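Local coordinates for probable sugar ABC transporter, sugar-binding protein (Streptococcus pneumoniae, PDB 2W7Y) that binds the blood group A-trisaccharide as the solute-binding protein of a probable sugar ABC transporter, and so probably delivers such glycans for uptake, at residues Gly137-Gln142 and Ser305-Gly310; Glu154-Met159 and Gly346-Asn351. All blocks are in the same frame, centred on the assembly; numbering follows the deposited sequence.

Contact 1 of 2, residues Gly137-Gln142 and Ser305-Gly310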
ATOM      1  N   GLY A 137      14.451   1.958  -7.544  1.00 23.16           N
ATOM      2  CA  GLY A 137      14.321   0.561  -7.140  1.00 23.13           C
ATOM      3  C   GLY A 137      13.233  -0.220  -7.847  1.00 23.22           C
ATOM      4  O   GLY A 137      13.233  -0.327  -9.075  1.00 23.19           O
ATOM      5  N   LEU A 138      12.303  -0.753  -7.056  1.00 23.27           N
ATOM      6  CA  LEU A 138      11.203  -1.585  -7.547  1.00 23.30           C
ATOM      7  C   LEU A 138      10.269  -0.862  -8.532  1.00 23.36           C
ATOM      8  O   LEU A 138       9.655  -1.508  -9.382  1.00 23.38           O
ATOM      9  CB  LEU A 138      10.410  -2.169  -6.364  1.00 23.25           C
ATOM     10  CG  LEU A 138       9.348  -3.247  -6.612  1.00 23.31           C
ATOM     11  CD1 LEU A 138       9.942  -4.489  -7.272  1.00 23.27           C
ATOM     12  CD2 LEU A 138       8.657  -3.621  -5.312  1.00 23.30           C
ATOM     13  N   ASN A 139      10.172   0.465  -8.414  1.00 23.23           N
ATOM     14  CA  ASN A 139       9.401   1.292  -9.356  1.00 23.21           C
ATOM     15  C   ASN A 139       9.820   1.078 -10.808  1.00 23.22           C
ATOM     16  O   ASN A 139       8.978   1.091 -11.707  1.00 23.13           O
ATOM     17  CB  ASN A 139       9.530   2.787  -9.025  1.00 22.97           C
ATOM     18  CG  ASN A 139       8.827   3.172  -7.744  1.00 23.08           C
ATOM     19  OD1 ASN A 139       7.602   3.310  -7.704  1.00 23.02           O
ATOM     20  ND2 ASN A 139       9.605   3.366  -6.684  1.00 22.84           N
ATOM     21  N   TYR A 140      11.122   0.881 -11.020  1.00 23.23           N
ATOM     22  CA  TYR A 140      11.705   0.809 -12.357  1.00 23.26           C
ATOM     23  C   TYR A 140      11.098  -0.287 -13.227  1.00 23.28           C
ATOM     24  O   TYR A 140      10.732  -0.032 -14.373  1.00 23.39           O
ATOM     25  CB  TYR A 140      13.232   0.658 -12.284  1.00 23.25           C
ATOM     26  CG  TYR A 140      13.924   0.917 -13.607  1.00 23.24           C
ATOM     27  CD1 TYR A 140      14.186   2.220 -14.035  1.00 23.18           C
ATOM     28  CD2 TYR A 140      14.297  -0.137 -14.439  1.00 23.13           C
ATOM     29  CE1 TYR A 140      14.809   2.467 -15.251  1.00 23.13           C
ATOM     30  CE2 TYR A 140      14.926   0.102 -15.659  1.00 23.42           C
ATOM     31  CZ  TYR A 140      15.178   1.406 -16.055  1.00 23.26           C
ATOM     32  OH  TYR A 140      15.800   1.648 -17.258  1.00 23.39           O
ATOM     33  N   LYS A 141      10.993  -1.496 -12.686  1.00 23.42           N
ATOM     34  CA  LYS A 141      10.420  -2.624 -13.420  1.00 23.50           C
ATOM     35  C   LYS A 141       8.896  -2.681 -13.294  1.00 23.63           C
ATOM     36  O   LYS A 141       8.193  -2.910 -14.283  1.00 23.73           O
ATOM     37  CB  LYS A 141      11.038  -3.932 -12.953  1.00 23.62           C
ATOM     38  N   GLN A 142       8.398  -2.456 -12.080  1.00 23.59           N
ATOM     39  CA  GLN A 142       6.988  -2.677 -11.759  1.00 23.53           C
ATOM     40  C   GLN A 142       6.040  -1.548 -12.189  1.00 23.49           C
ATOM     41  O   GLN A 142       4.893  -1.809 -12.554  1.00 23.46           O
ATOM     42  CB  GLN A 142       6.832  -2.954 -10.270  1.00 23.53           C
ATOM     43  CG  GLN A 142       5.817  -4.025  -9.965  1.00 23.89           C
ATOM     44  CD  GLN A 142       5.280  -3.921  -8.562  1.00 24.59           C
ATOM     45  OE1 GLN A 142       5.317  -4.889  -7.793  1.00 24.87           O
ATOM     46  NE2 GLN A 142       4.776  -2.739  -8.212  1.00 24.23           N
ATOM     47  N   SER A 305       4.448  -7.221  -2.189  1.00 23.20           N
ATOM     48  CA  SER A 305       5.600  -6.396  -2.539  1.00 23.39           C
ATOM     49  C   SER A 305       5.369  -5.697  -3.862  1.00 23.47           C
ATOM     50  O   SER A 305       5.561  -6.275  -4.939  1.00 23.57           O
ATOM     51  CB  SER A 305       6.891  -7.213  -2.595  1.00 23.28           C
ATOM     52  OG  SER A 305       8.016  -6.352  -2.665  1.00 23.59           O
ATOM     53  N   SER A 306       4.929  -4.450  -3.768  1.00 23.58           N
ATOM     54  CA  SER A 306       4.761  -3.615  -4.938  1.00 23.83           C
ATOM     55  C   SER A 306       5.330  -2.230  -4.684  1.00 23.69           C
ATOM     56  O   SER A 306       5.869  -1.956  -3.604  1.00 23.75           O
ATOM     57  CB  SER A 306       3.296  -3.556  -5.368  1.00 23.73           C
ATOM     58  OG  SER A 306       2.506  -2.995  -4.345  1.00 25.27           O
ATOM     59  N   SER A 307       5.242  -1.377  -5.698  1.00 23.63           N
ATOM     60  CA  SER A 307       5.751  -0.020  -5.622  1.00 23.51           C
ATOM     61  C   SER A 307       4.690   0.904  -5.055  1.00 23.31           C
ATOM     62  O   SER A 307       4.943   1.635  -4.094  1.00 23.39           O
ATOM     63  CB  SER A 307       6.166   0.460  -7.013  1.00 23.49           C
ATOM     64  OG  SER A 307       7.044  -0.467  -7.626  1.00 24.29           O
ATOM     65  N   GLY A 308       3.496   0.838  -5.645  1.00 23.10           N
ATOM     66  CA  GLY A 308       2.446   1.825  -5.425  1.00 22.97           C
ATOM     67  C   GLY A 308       2.645   3.015  -6.353  1.00 22.88           C
ATOM     68  O   GLY A 308       3.684   3.139  -7.002  1.00 22.71           O
ATOM     69  N   GLY A 309       1.640   3.880  -6.432  1.00 22.83           N
ATOM     70  CA  GLY A 309       1.797   5.172  -7.091  1.00 22.88           C
ATOM     71  C   GLY A 309       2.492   6.124  -6.136  1.00 22.94           C
ATOM     72  O   GLY A 309       2.370   5.997  -4.912  1.00 23.05           O
ATOM     73  N   GLY A 310       3.232   7.076  -6.688  1.00 22.78           N
ATOM     74  CA  GLY A 310       3.936   8.044  -5.869  1.00 22.86           C
ATOM     75  C   GLY A 310       3.998   9.392  -6.537  1.00 22.92           C
ATOM     76  O   GLY A 310       2.968   9.963  -6.893  1.00 22.82           O
TER
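Leu-138 and Ser-307 meet where the short helix 139-142 abuts the chain leaving strand 302-306, close to the sugar site of this bacterial extracellular solute-binding protein, in a contact whose touching groups are mostly polar. Leu-138 brings one methyl branch to the strand: CD2 rests over the backbone of Ser-306, 3.7 Å from its C, and passes alongside the hydroxyl of Ser-305. This reach follows from a CG placed opposite the backbone N (chi1 -170°), which carries the isobutyl group out toward the strand end. Asn-139, nearest in the backbone register, lays its amide against the flank of Ser-307, with OD1 3.3 Å from CB. Its ND2 is engaged elsewhere, by the carbonyls of Val-136 and His-153, and these two bonds fix the rotation of the amide. One helical turn after Leu-138, Gln-142 extends its chain across the strand end. Its amide settles beside Ser-306 and Ser-307, CD lying 3.7 Å from Ser-306 CA, while its CB comes 3.6 Å from Ser-307 OG. Ser-307 thus points its short side chain into the helix start, touched by Leu-138, Asn-139 and Gln-142. The chemistry implies a junction of small hydroxyl side chains and amides, in which one leucine supplies most of the hydrocarbon, while His-153 and Asn-143 from loops and Asp-390 of helix 388-392 hold the backbone of Ser-307 and Gly-308.

Contact 2 of 2, residues Glu154-Met159 and Gly346-Asn351; sequences EQLFTM and GANPSN. With GAL (beta-D-galactopyranose), chain C; A2G (2-acetamido-2-deoxy-alpha-D-galactopyranose), chain B.
Ala-347 begins the contact by setting its CB 3.3 Å from NE2 of Gln-155, a close approach beside the galactose that probably limits where the amide can lie. NE2 in turn gives a weak hydrogen bond to O6 of GAL, bent to 128°, and Gln-155 OE1 is weakly bonded to Tyr-46. Asn-348 O accepts a hydrogen bond from Leu-156 N at 2.8 Å, nearly straight at 163°, and also takes a CA-H...O contact from Gln-155. With CG swung away from the backbone N (chi1 -171°), Asn-348 ND2 donates a hydrogen bond to Thr-158 OG1 at 2.7 Å, the hydroxyl close to the amide plane and the side chains crossing nearly at right angles. A water accepts from Asn-348 N, donates to Leu-156 O and bonds GAL O6, so the sugar hydroxyl is tied to both segments. Pro-349 forms a single beta bridge with Gln-155, and its O touches the CD2 methyl of Leu-156, 3.5 Å away. Next, Ser-350 N donates a hydrogen bond to Glu-154 O at 3.1 Å from well above the carbonyl plane, while Ser-350 OG turns to Asn-135 O. Phe-157 points away from the loop, with A2G O7 at the ring edge near CZ and GAL O4 near CE1. The loop 346-351 thus lies between helix 335-343, where Gln-338 packs on it, and the approach to strand 157-164.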
ATOM      1  N   GLU A 154       8.535   6.939  -3.562  1.00 23.11           N
ATOM      2  CA  GLU A 154       9.754   6.983  -2.738  1.00 23.28           C
ATOM      3  C   GLU A 154       9.744   6.018  -1.549  1.00 23.31           C
ATOM      4  O   GLU A 154      10.795   5.693  -0.999  1.00 23.11           O
ATOM      5  CB  GLU A 154      10.079   8.411  -2.262  1.00 23.23           C
ATOM      6  CG  GLU A 154       8.985   9.440  -2.471  1.00 24.11           C
ATOM      7  CD  GLU A 154       8.143   9.739  -1.245  1.00 24.04           C
ATOM      8  OE1 GLU A 154       8.086   8.934  -0.292  1.00 23.77           O
ATOM      9  OE2 GLU A 154       7.510  10.815  -1.254  1.00 25.94           O
ATOM     10  N   GLN A 155       8.551   5.582  -1.156  1.00 23.42           N
ATOM     11  CA  GLN A 155       8.379   4.559  -0.135  1.00 23.39           C
ATOM     12  C   GLN A 155       7.728   3.355  -0.788  1.00 23.34           C
ATOM     13  O   GLN A 155       6.672   3.482  -1.400  1.00 23.38           O
ATOM     14  CB  GLN A 155       7.455   5.061   0.963  1.00 23.57           C
ATOM     15  CG  GLN A 155       7.998   6.180   1.802  1.00 23.76           C
ATOM     16  CD  GLN A 155       6.912   6.879   2.585  1.00 23.30           C
ATOM     17  OE1 GLN A 155       6.692   8.068   2.408  1.00 23.15           O
ATOM     18  NE2 GLN A 155       6.219   6.142   3.451  1.00 23.11           N
ATOM     19  N   LEU A 156       8.351   2.191  -0.655  1.00 23.08           N
ATOM     20  CA  LEU A 156       7.828   0.974  -1.260  1.00 22.78           C
ATOM     21  C   LEU A 156       6.596   0.433  -0.537  1.00 22.60           C
ATOM     22  O   LEU A 156       6.507   0.489   0.688  1.00 22.24           O
ATOM     23  CB  LEU A 156       8.923  -0.092  -1.322  1.00 22.83           C
ATOM     24  CG  LEU A 156       9.700  -0.312  -2.623  1.00 23.14           C
ATOM     25  CD1 LEU A 156       9.695   0.890  -3.575  1.00 22.81           C
ATOM     26  CD2 LEU A 156      11.115  -0.756  -2.305  1.00 22.91           C
ATOM     27  N   PHE A 157       5.654  -0.094  -1.315  1.00 22.72           N
ATOM     28  CA  PHE A 157       4.446  -0.703  -0.776  1.00 22.71           C
ATOM     29  C   PHE A 157       4.749  -2.127  -0.307  1.00 22.84           C
ATOM     30  O   PHE A 157       4.188  -3.108  -0.808  1.00 22.69           O
ATOM     31  CB  PHE A 157       3.313  -0.682  -1.810  1.00 22.56           C
ATOM     32  CG  PHE A 157       1.962  -0.412  -1.212  1.00 22.70           C
ATOM     33  CD1 PHE A 157       1.481   0.890  -1.118  1.00 22.44           C
ATOM     34  CD2 PHE A 157       1.179  -1.451  -0.720  1.00 22.13           C
ATOM     35  CE1 PHE A 157       0.237   1.153  -0.554  1.00 22.78           C
ATOM     36  CE2 PHE A 157      -0.064  -1.194  -0.158  1.00 22.51           C
ATOM     37  CZ  PHE A 157      -0.537   0.108  -0.070  1.00 22.42           C
ATOM     38  N   THR A 158       5.653  -2.212   0.665  1.00 23.10           N
ATOM     39  CA  THR A 158       6.116  -3.470   1.228  1.00 23.38           C
ATOM     40  C   THR A 158       5.180  -3.831   2.372  1.00 23.69           C
ATOM     41  O   THR A 158       5.134  -3.136   3.389  1.00 23.62           O
ATOM     42  CB  THR A 158       7.578  -3.334   1.718  1.00 23.30           C
ATOM     43  OG1 THR A 158       8.382  -2.827   0.648  1.00 23.00           O
ATOM     44  CG2 THR A 158       8.148  -4.676   2.198  1.00 22.96           C
HETATM   45  N   MSE A 159       4.425  -4.911   2.193  1.00 24.09           N
HETATM   46  CA  MSE A 159       3.342  -5.232   3.119  1.00 25.24           C
HETATM   47  C   MSE A 159       3.200  -6.706   3.522  1.00 24.05           C
HETATM   48  O   MSE A 159       2.896  -7.569   2.692  1.00 23.84           O
HETATM   49  CB  MSE A 159       2.018  -4.696   2.566  1.00 24.74           C
HETATM   50  CG  MSE A 159       0.785  -5.241   3.252  1.00 25.82           C
HETATM   51 SE   MSE A 159      -0.777  -4.154   2.898  1.00 30.36          SE
HETATM   52  CE  MSE A 159      -0.691  -4.078   0.966  1.00 26.80           C
ATOM     53  N   GLY A 346       9.287   5.815   9.299  1.00 23.55           N
ATOM     54  CA  GLY A 346       9.527   4.388   9.510  1.00 23.48           C
ATOM     55  C   GLY A 346       9.050   3.574   8.328  1.00 23.27           C
ATOM     56  O   GLY A 346       8.193   2.717   8.482  1.00 23.38           O
ATOM     57  N   ALA A 347       9.603   3.848   7.147  1.00 23.18           N
ATOM     58  CA  ALA A 347       9.163   3.196   5.913  1.00 23.17           C
ATOM     59  C   ALA A 347      10.301   2.532   5.137  1.00 23.08           C
ATOM     60  O   ALA A 347      11.477   2.762   5.426  1.00 23.05           O
ATOM     61  CB  ALA A 347       8.425   4.189   5.036  1.00 23.18           C
ATOM     62  N   ASN A 348       9.933   1.693   4.169  1.00 23.11           N
ATOM     63  CA  ASN A 348      10.889   1.016   3.294  1.00 23.01           C
ATOM     64  C   ASN A 348      11.272   1.912   2.107  1.00 23.03           C
ATOM     65  O   ASN A 348      10.429   2.225   1.264  1.00 22.83           O
ATOM     66  CB  ASN A 348      10.325  -0.327   2.809  1.00 22.94           C
ATOM     67  CG  ASN A 348      11.359  -1.176   2.066  1.00 23.06           C
ATOM     68  OD1 ASN A 348      12.562  -1.085   2.314  1.00 22.92           O
ATOM     69  ND2 ASN A 348      10.883  -2.021   1.163  1.00 22.48           N
ATOM     70  N   PRO A 349      12.553   2.325   2.044  1.00 23.08           N
ATOM     71  CA  PRO A 349      13.030   3.213   0.986  1.00 23.05           C
ATOM     72  C   PRO A 349      13.043   2.533  -0.385  1.00 23.07           C
ATOM     73  O   PRO A 349      13.280   1.325  -0.476  1.00 23.18           O
ATOM     74  CB  PRO A 349      14.459   3.541   1.429  1.00 23.12           C
ATOM     75  CG  PRO A 349      14.872   2.387   2.262  1.00 23.14           C
ATOM     76  CD  PRO A 349      13.632   1.954   2.978  1.00 22.93           C
ATOM     77  N   SER A 350      12.780   3.307  -1.434  1.00 23.00           N
ATOM     78  CA  SER A 350      12.848   2.799  -2.804  1.00 22.91           C
ATOM     79  C   SER A 350      14.299   2.660  -3.253  1.00 22.99           C
ATOM     80  O   SER A 350      14.621   1.824  -4.099  1.00 22.95           O
ATOM     81  CB  SER A 350      12.078   3.708  -3.768  1.00 22.86           C
ATOM     82  OG  SER A 350      12.701   4.973  -3.912  1.00 22.49           O
ATOM     83  N   ASN A 351      15.166   3.486  -2.670  1.00 23.16           N
ATOM     84  CA  ASN A 351      16.580   3.520  -3.021  1.00 23.18           C
ATOM     85  C   ASN A 351      17.318   2.300  -2.487  1.00 23.25           C
ATOM     86  O   ASN A 351      17.450   2.120  -1.275  1.00 23.18           O
ATOM     87  CB  ASN A 351      17.219   4.809  -2.507  1.00 23.16           C
ATOM     88  CG  ASN A 351      18.592   5.069  -3.096  1.00 23.22           C
ATOM     89  OD1 ASN A 351      19.217   4.183  -3.678  1.00 23.79           O
ATOM     90  ND2 ASN A 351      19.069   6.297  -2.941  1.00 23.07           N
TER
HETATM   91  C1  GAL C   1       2.149   6.254   3.475  1.00 16.73           C
HETATM   92  C2  GAL C   1       0.726   5.922   3.024  1.00 16.42           C
HETATM   93  C3  GAL C   1       0.527   4.406   2.930  1.00 16.01           C
HETATM   94  C4  GAL C   1       1.664   3.726   2.159  1.00 15.18           C
HETATM   95  C5  GAL C   1       3.006   4.156   2.766  1.00 16.26           C
HETATM   96  C6  GAL C   1       4.230   3.535   2.089  1.00 16.08           C
HETATM   97  O1  GAL C   1       2.377   7.632   3.284  1.00 20.41           O
HETATM   98  O2  GAL C   1      -0.172   6.479   3.961  1.00 16.02           O
HETATM   99  O3  GAL C   1      -0.723   4.122   2.345  1.00 15.78           O
HETATM  100  O4  GAL C   1       1.571   4.078   0.798  1.00 12.44           O
HETATM  101  O5  GAL C   1       3.118   5.566   2.713  1.00 16.42           O
HETATM  102  O6  GAL C   1       5.320   3.563   2.992  1.00 15.93           O
HETATM  103  O5  A2G B   3      -1.597   2.678   4.031  1.00 15.14           O
HETATM  104  C1  A2G B   3      -1.459   3.049   2.634  1.00 14.61           C
HETATM  105  C2  A2G B   3      -2.828   2.931   1.984  1.00 14.31           C
HETATM  106  N2  A2G B   3      -2.784   3.328   0.576  1.00 13.82           N
HETATM  107  C3  A2G B   3      -3.817   3.861   2.700  1.00 14.75           C
HETATM  108  O3  A2G B   3      -5.086   3.834   2.042  1.00 15.05           O
HETATM  109  C4  A2G B   3      -3.939   3.478   4.176  1.00 15.13           C
HETATM  110  O4  A2G B   3      -4.505   2.168   4.303  1.00 15.66           O
HETATM  111  C5  A2G B   3      -2.541   3.507   4.808  1.00 15.36           C
HETATM  112  C6  A2G B   3      -2.565   3.052   6.265  1.00 14.71           C
HETATM  113  O6  A2G B   3      -1.220   2.990   6.743  1.00 15.36           O
HETATM  114  C7  A2G B   3      -3.239   2.541  -0.392  1.00 13.20           C
HETATM  115  O7  A2G B   3      -3.704   1.414  -0.220  1.00 12.15           O
HETATM  116  C8  A2G B   3      -3.129   3.143  -1.790  1.00 13.02           C
HETATM  117  O   HOH W   1       7.170   1.489   3.176  1.00  8.10           O

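Both contacts converge on one mixed sheet, because strands 302-306 and 157-164 are neighbours in it, and they lie about 9 Å apart, centre to centre. Contact 2 is the more deeply buried and forms part of the glycan pocket, whereas contact 1 is partly buried and approaches the galactose and the A2G sugar to about 7 Å, at Gly-308. Their chemistry differs accordingly: contact 2 is stitched by two backbone hydrogen bonds, an amide-to-hydroxyl bond and a water shared with galactose, while contact 1 rests on packing of serines against a leucine and two amides. The two also touch directly, as Phe-157 CB packs on the carbonyl oxygens of Ser-306 and Ser-307, and Asn-139 lies against Ser-350 and Leu-156.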